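Local structure of surface glycan binding protein B (6E57) at residues W322-P325 with D326-N330; L389-T392 with Q393-N397. The protein binds mixed-linkage beta-glucan as a surface glycan-binding protein of a gut Bacteroides, probably helping to capture this cereal polysaccharide at the cell surface. One frame throughout, in Å; residues are numbered along the deposited sequence.

Contact 1. Residues W322-P325 with D326-N330; sequences WDKP and DGDPN. With BGC (beta-D-glucopyranose), chain E.
Pro325 and Asp328 close a type II beta turn: Asp328 N donates to Pro325 O at 3.1 Å. Gly327 takes the third position with phi 103°, a backbone conformation readily adopted by glycine. Lys324 lies across the carboxylate of Asp328 by its aliphatic part, CD being 3.6 Å from Asp328 OD2. A bend at chi4 (-66°) leaves Lys324 NZ 4.1 Å from Asp328 OD2, too far for a salt bridge; the lysine side chain also lies close to a bound phosphate, probably from the crystallisation liquor. The second carboxylate oxygen, Asp328 OD1, accepts from Asn330 N at 2.9 Å through its anti lone pair, an Asx turn that carries the chain on past Pro329. At the start of the loop the indole of Trp322 offers one face to a glucose unit, whose C2 sits 3.8 Å above the ring plane, a CH-pi platform usual in glycan-binding sites. The sugar's O6 donates to Trp322 O at 3.2 Å. Trp322 NE1 is hydrogen-bonded to Tyr362 OH, which probably helps to hold the ring's rotation. Asp326, also of the glycan pocket, forms a salt bridge with Lys331. The whole loop leaves strand 317-321, is tied back to it by Asn330 ND2 on Tyr319 O, and runs on toward helix 338-343.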
ATOM      1  N   TRP A 322     -22.450  -2.325 -32.269  1.00 33.14           N
ATOM      2  CA  TRP A 322     -23.871  -2.591 -32.124  1.00 35.37           C
ATOM      3  C   TRP A 322     -24.700  -1.719 -33.084  1.00 37.22           C
ATOM      4  O   TRP A 322     -25.923  -1.779 -33.062  1.00 37.00           O
ATOM      5  CB  TRP A 322     -24.303  -2.416 -30.661  1.00 35.71           C
ATOM      6  CG  TRP A 322     -23.808  -1.176 -29.982  1.00 36.30           C
ATOM      7  CD1 TRP A 322     -23.517   0.027 -30.557  1.00 36.77           C
ATOM      8  CD2 TRP A 322     -23.590  -1.005 -28.571  1.00 36.68           C
ATOM      9  NE1 TRP A 322     -23.111   0.923 -29.606  1.00 37.17           N
ATOM     10  CE2 TRP A 322     -23.145   0.320 -28.378  1.00 36.82           C
ATOM     11  CE3 TRP A 322     -23.714  -1.839 -27.455  1.00 37.35           C
ATOM     12  CZ2 TRP A 322     -22.828   0.823 -27.117  1.00 37.31           C
ATOM     13  CZ3 TRP A 322     -23.400  -1.341 -26.210  1.00 37.24           C
ATOM     14  CH2 TRP A 322     -22.964  -0.028 -26.045  1.00 37.37           C
ATOM     15  N   ASP A 323     -24.032  -0.911 -33.916  1.00 40.89           N
ATOM     16  CA  ASP A 323     -24.666  -0.181 -35.022  1.00 44.91           C
ATOM     17  C   ASP A 323     -24.986  -1.141 -36.173  1.00 46.45           C
ATOM     18  O   ASP A 323     -26.025  -1.008 -36.821  1.00 48.88           O
ATOM     19  CB  ASP A 323     -23.774   0.949 -35.546  1.00 47.48           C
ATOM     20  CG  ASP A 323     -23.593   2.101 -34.574  1.00 51.01           C
ATOM     21  OD1 ASP A 323     -24.471   2.280 -33.701  1.00 53.65           O
ATOM     22  OD2 ASP A 323     -22.578   2.819 -34.703  1.00 56.03           O
ATOM     23  N   LYS A 324     -24.077  -2.089 -36.427  1.00 44.42           N
ATOM     24  CA  LYS A 324     -24.187  -3.032 -37.543  1.00 45.66           C
ATOM     25  C   LYS A 324     -25.459  -3.863 -37.387  1.00 44.78           C
ATOM     26  O   LYS A 324     -25.904  -4.119 -36.268  1.00 43.53           O
ATOM     27  CB  LYS A 324     -22.927  -3.900 -37.623  1.00 46.55           C
ATOM     28  CG  LYS A 324     -21.670  -3.148 -38.041  1.00 47.20           C
ATOM     29  CD  LYS A 324     -20.488  -4.041 -38.358  1.00 48.50           C
ATOM     30  CE  LYS A 324     -19.375  -3.326 -39.097  1.00 49.65           C
ATOM     31  NZ  LYS A 324     -19.796  -2.900 -40.453  1.00 50.74           N
ATOM     32  N   PRO A 325     -26.091  -4.297 -38.501  1.00 45.68           N
ATOM     33  CA  PRO A 325     -27.376  -4.996 -38.436  1.00 44.95           C
ATOM     34  C   PRO A 325     -27.278  -6.410 -37.838  1.00 45.76           C
ATOM     35  O   PRO A 325     -26.210  -7.024 -37.869  1.00 42.64           O
ATOM     36  CB  PRO A 325     -27.813  -5.060 -39.907  1.00 45.56           C
ATOM     37  CG  PRO A 325     -26.513  -5.048 -40.685  1.00 43.95           C
ATOM     38  CD  PRO A 325     -25.597  -4.150 -39.881  1.00 45.39           C
ATOM     39  N   ASP A 326     -28.400  -6.902 -37.298  1.00 49.12           N
ATOM     40  CA  ASP A 326     -28.506  -8.272 -36.789  1.00 50.39           C
ATOM     41  C   ASP A 326     -28.047  -9.240 -37.884  1.00 48.32           C
ATOM     42  O   ASP A 326     -28.459  -9.109 -39.036  1.00 49.37           O
ATOM     43  CB  ASP A 326     -29.937  -8.609 -36.361  1.00 54.88           C
ATOM     44  CG  ASP A 326     -30.411  -7.865 -35.123  1.00 59.12           C
ATOM     45  OD1 ASP A 326     -29.895  -8.162 -34.025  1.00 62.12           O
ATOM     46  OD2 ASP A 326     -31.291  -6.991 -35.269  1.00 66.34           O
ATOM     47  N   GLY A 327     -27.180 -10.188 -37.513  1.00 46.13           N
ATOM     48  CA  GLY A 327     -26.657 -11.198 -38.434  1.00 44.50           C
ATOM     49  C   GLY A 327     -25.239 -10.894 -38.886  1.00 44.94           C
ATOM     50  O   GLY A 327     -24.497 -11.813 -39.236  1.00 49.64           O
ATOM     51  N   ASP A 328     -24.876  -9.605 -38.897  1.00 40.94           N
ATOM     52  CA  ASP A 328     -23.528  -9.144 -39.224  1.00 39.09           C
ATOM     53  C   ASP A 328     -22.549  -9.732 -38.208  1.00 35.68           C
ATOM     54  O   ASP A 328     -22.737  -9.561 -37.006  1.00 31.19           O
ATOM     55  CB  ASP A 328     -23.470  -7.613 -39.250  1.00 39.54           C
ATOM     56  CG  ASP A 328     -22.172  -7.038 -39.791  1.00 40.41           C
ATOM     57  OD1 ASP A 328     -21.100  -7.459 -39.318  1.00 41.54           O
ATOM     58  OD2 ASP A 328     -22.244  -6.159 -40.673  1.00 42.12           O
ATOM     59  N   PRO A 329     -21.462 -10.413 -38.651  1.00 36.88           N
ATOM     60  CA  PRO A 329     -20.529 -11.070 -37.733  1.00 35.10           C
ATOM     61  C   PRO A 329     -19.832 -10.117 -36.751  1.00 35.20           C
ATOM     62  O   PRO A 329     -19.355 -10.569 -35.708  1.00 35.51           O
ATOM     63  CB  PRO A 329     -19.451 -11.690 -38.634  1.00 35.96           C
ATOM     64  CG  PRO A 329     -20.064 -11.714 -40.017  1.00 37.25           C
ATOM     65  CD  PRO A 329     -21.053 -10.567 -40.057  1.00 37.61           C
ATOM     66  N   ASN A 330     -19.772  -8.824 -37.102  1.00 33.72           N
ATOM     67  CA  ASN A 330     -19.046  -7.818 -36.335  1.00 33.61           C
ATOM     68  C   ASN A 330     -20.007  -6.928 -35.530  1.00 33.05           C
ATOM     69  O   ASN A 330     -19.609  -5.853 -35.085  1.00 33.25           O
ATOM     70  CB  ASN A 330     -18.160  -6.965 -37.246  1.00 34.44           C
ATOM     71  CG  ASN A 330     -17.036  -7.755 -37.880  1.00 33.99           C
ATOM     72  OD1 ASN A 330     -17.043  -7.991 -39.086  1.00 34.85           O
ATOM     73  ND2 ASN A 330     -16.075  -8.177 -37.074  1.00 34.27           N
TER
HETATM   74  C2  BGC E   5     -27.029   0.234 -27.254  1.00 45.25           C
HETATM   75  C3  BGC E   5     -27.092   1.709 -27.621  1.00 44.67           C
HETATM   76  C4  BGC E   5     -26.756   1.910 -29.089  1.00 47.39           C
HETATM   77  C5  BGC E   5     -27.680   1.033 -29.931  1.00 46.14           C
HETATM   78  C6  BGC E   5     -27.439   1.210 -31.423  1.00 46.71           C
HETATM   79  C1  BGC E   5     -27.862  -0.607 -28.221  1.00 42.75           C
HETATM   80  O2  BGC E   5     -27.509   0.065 -25.914  1.00 45.57           O
HETATM   81  O3  BGC E   5     -26.163   2.434 -26.825  1.00 49.27           O
HETATM   82  O4  BGC E   5     -26.882   3.299 -29.419  1.00 52.86           O
HETATM   83  O5  BGC E   5     -27.490  -0.343 -29.574  1.00 43.90           O
HETATM   84  O6  BGC E   5     -28.226   0.249 -32.138  1.00 48.41           O

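Contact 2. Residues L389-T392 with Q393-N397; sequences LILT and QDMLN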
ATOM      1  N   LEU A 389     -11.846 -10.251 -15.588  1.00 32.85           N
ATOM      2  CA  LEU A 389     -13.076 -10.524 -14.866  1.00 32.93           C
ATOM      3  C   LEU A 389     -13.010 -11.947 -14.312  1.00 33.32           C
ATOM      4  O   LEU A 389     -12.714 -12.891 -15.050  1.00 34.26           O
ATOM      5  CB  LEU A 389     -14.259 -10.370 -15.825  1.00 33.94           C
ATOM      6  CG  LEU A 389     -15.632 -10.704 -15.242  1.00 35.55           C
ATOM      7  CD1 LEU A 389     -16.129  -9.583 -14.339  1.00 35.70           C
ATOM      8  CD2 LEU A 389     -16.638 -10.985 -16.349  1.00 35.28           C
ATOM      9  N   ILE A 390     -13.295 -12.085 -13.015  1.00 32.66           N
ATOM     10  CA  ILE A 390     -13.381 -13.381 -12.364  1.00 32.97           C
ATOM     11  C   ILE A 390     -14.777 -13.952 -12.625  1.00 33.06           C
ATOM     12  O   ILE A 390     -15.777 -13.325 -12.278  1.00 32.47           O
ATOM     13  CB  ILE A 390     -13.060 -13.269 -10.859  1.00 32.57           C
ATOM     14  CG1 ILE A 390     -11.619 -12.800 -10.642  1.00 32.63           C
ATOM     15  CG2 ILE A 390     -13.340 -14.580 -10.139  1.00 32.39           C
ATOM     16  CD1 ILE A 390     -11.250 -12.584  -9.198  1.00 33.79           C
ATOM     17  N   LEU A 391     -14.817 -15.136 -13.248  1.00 33.00           N
ATOM     18  CA  LEU A 391     -16.050 -15.843 -13.559  1.00 33.60           C
ATOM     19  C   LEU A 391     -16.466 -16.699 -12.356  1.00 32.58           C
ATOM     20  O   LEU A 391     -15.857 -17.733 -12.080  1.00 33.63           O
ATOM     21  CB  LEU A 391     -15.829 -16.707 -14.806  1.00 34.27           C
ATOM     22  CG  LEU A 391     -15.427 -15.949 -16.069  1.00 34.37           C
ATOM     23  CD1 LEU A 391     -15.110 -16.909 -17.203  1.00 35.76           C
ATOM     24  CD2 LEU A 391     -16.512 -14.972 -16.487  1.00 34.92           C
ATOM     25  N   THR A 392     -17.512 -16.253 -11.652  1.00 31.53           N
ATOM     26  CA  THR A 392     -18.110 -16.993 -10.543  1.00 32.42           C
ATOM     27  C   THR A 392     -18.937 -18.161 -11.092  1.00 32.83           C
ATOM     28  O   THR A 392     -19.173 -18.253 -12.293  1.00 31.12           O
ATOM     29  CB  THR A 392     -18.984 -16.081  -9.675  1.00 32.82           C
ATOM     30  OG1 THR A 392     -20.023 -15.550 -10.499  1.00 33.99           O
ATOM     31  CG2 THR A 392     -18.207 -14.954  -9.031  1.00 32.39           C
ATOM     32  N   GLN A 393     -19.381 -19.044 -10.192  1.00 34.04           N
ATOM     33  CA  GLN A 393     -20.211 -20.186 -10.561  1.00 34.95           C
ATOM     34  C   GLN A 393     -21.565 -19.685 -11.085  1.00 36.57           C
ATOM     35  O   GLN A 393     -22.151 -20.300 -11.972  1.00 39.77           O
ATOM     36  CB  GLN A 393     -20.375 -21.142  -9.376  1.00 34.91           C
ATOM     37  CG  GLN A 393     -21.159 -22.409  -9.704  1.00 35.14           C
ATOM     38  CD  GLN A 393     -20.513 -23.248 -10.780  1.00 34.25           C
ATOM     39  OE1 GLN A 393     -19.406 -23.757 -10.620  1.00 35.02           O
ATOM     40  NE2 GLN A 393     -21.208 -23.407 -11.893  1.00 34.38           N
ATOM     41  N   ASP A 394     -22.048 -18.566 -10.535  1.00 37.88           N
ATOM     42  CA  ASP A 394     -23.302 -17.949 -10.975  1.00 37.51           C
ATOM     43  C   ASP A 394     -23.147 -17.419 -12.406  1.00 36.13           C
ATOM     44  O   ASP A 394     -24.024 -17.622 -13.232  1.00 35.99           O
ATOM     45  CB  ASP A 394     -23.753 -16.840 -10.020  1.00 40.03           C
ATOM     46  CG  ASP A 394     -24.506 -17.339  -8.799  1.00 41.23           C
ATOM     47  OD1 ASP A 394     -24.551 -18.564  -8.587  1.00 43.90           O
ATOM     48  OD2 ASP A 394     -25.047 -16.495  -8.070  1.00 44.27           O
ATOM     49  N   MET A 395     -22.032 -16.735 -12.680  1.00 36.28           N
ATOM     50  CA  MET A 395     -21.749 -16.205 -14.012  1.00 36.35           C
ATOM     51  C   MET A 395     -21.700 -17.353 -15.026  1.00 33.97           C
ATOM     52  O   MET A 395     -22.352 -17.285 -16.065  1.00 33.30           O
ATOM     53  CB  MET A 395     -20.417 -15.450 -14.046  1.00 39.06           C
ATOM     54  CG  MET A 395     -20.484 -14.081 -13.408  1.00 42.07           C
ATOM     55  SD  MET A 395     -18.908 -13.217 -13.560  1.00 46.84           S
ATOM     56  CE  MET A 395     -19.086 -11.993 -12.265  1.00 50.12           C
ATOM     57  N   LEU A 396     -20.933 -18.402 -14.711  1.00 32.53           N
ATOM     58  CA  LEU A 396     -20.773 -19.557 -15.597  1.00 31.52           C
ATOM     59  C   LEU A 396     -22.136 -20.214 -15.860  1.00 31.96           C
ATOM     60  O   LEU A 396     -22.405 -20.646 -16.982  1.00 30.11           O
ATOM     61  CB  LEU A 396     -19.786 -20.549 -14.974  1.00 33.03           C
ATOM     62  CG  LEU A 396     -18.327 -20.091 -14.931  1.00 32.58           C
ATOM     63  CD1 LEU A 396     -17.503 -20.989 -14.018  1.00 33.92           C
ATOM     64  CD2 LEU A 396     -17.720 -20.055 -16.323  1.00 31.80           C
ATOM     65  N   ASN A 397     -22.987 -20.275 -14.827  1.00 30.90           N
ATOM     66  CA  ASN A 397     -24.310 -20.890 -14.921  1.00 31.61           C
ATOM     67  C   ASN A 397     -25.203 -20.076 -15.861  1.00 31.33           C
ATOM     68  O   ASN A 397     -25.958 -20.638 -16.647  1.00 32.04           O
ATOM     69  CB  ASN A 397     -24.989 -21.017 -13.557  1.00 31.62           C
ATOM     70  CG  ASN A 397     -24.370 -22.077 -12.672  1.00 32.77           C
ATOM     71  OD1 ASN A 397     -23.564 -22.892 -13.123  1.00 32.04           O
ATOM     72  ND2 ASN A 397     -24.744 -22.071 -11.404  1.00 33.05           N
TER
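Thr392 is the N-cap of helix 393-401, its OG1 accepting from Met395 N at 3.2 Å with an N-H...O angle of 161°. A chi1 of 60° sets OG1 between the backbone N and the carbonyl carbon of Thr392, turned toward the helix, where it meets the Met395 amide in the first turn. The first regular helical bond follows directly, Leu396 N to Thr392 O at 3.0 Å, so one residue contributes both its hydroxyl and its carbonyl oxygen to the helix start. At the first helical residue, Gln393 bends at chi2 (61°) and gives NE2 to Asn397 OD1, one turn on, at 2.7 Å; the acceptor lies in the amide plane of Gln393, while the donor stands above the carbonyl plane of Asn397. Beyond these bonds the packing rests on Met395, whose thioether reaches back along the incoming chain. Its SD approaches Leu389 CD2 and Leu391 CD2, crossing the Leu391 side chain at about a right angle, and its CG lies beside the capping hydroxyl. Leu396 covers the neighbouring part of the turn: its CD2 meets Leu391 CB at 4.1 Å, again nearly crosswise, and the same side chain also touches Ile344. Leu391 in turn rests on Leu350, joining the helix start to strand 349-356, which pairs with 385-390. Nearest to the sulfur is a backbone atom, Ile390 O, 3.4 Å from Met395 SD.

How the contacts relate
Both contacts are local features of the glycan-binding end of the chain, with centres 26 Å apart and nearest atoms about 15 Å apart, so they do not touch. Contact 1 is a surface loop following strand 317-321, whereas contact 2 is partly buried where strand 385-390 gives way to helix 393-401. Polar groups dominate the first: turn bonds and a lysine chain laid on a carboxylate, in the same loop as a sugar-binding tryptophan. The second combines a helix cap with leucine and methionine packing. Strand 412-419 links their settings, since it pairs with both 317-321 and 349-356, the neighbour of 385-390. Contact 1 alone holds pocket residues.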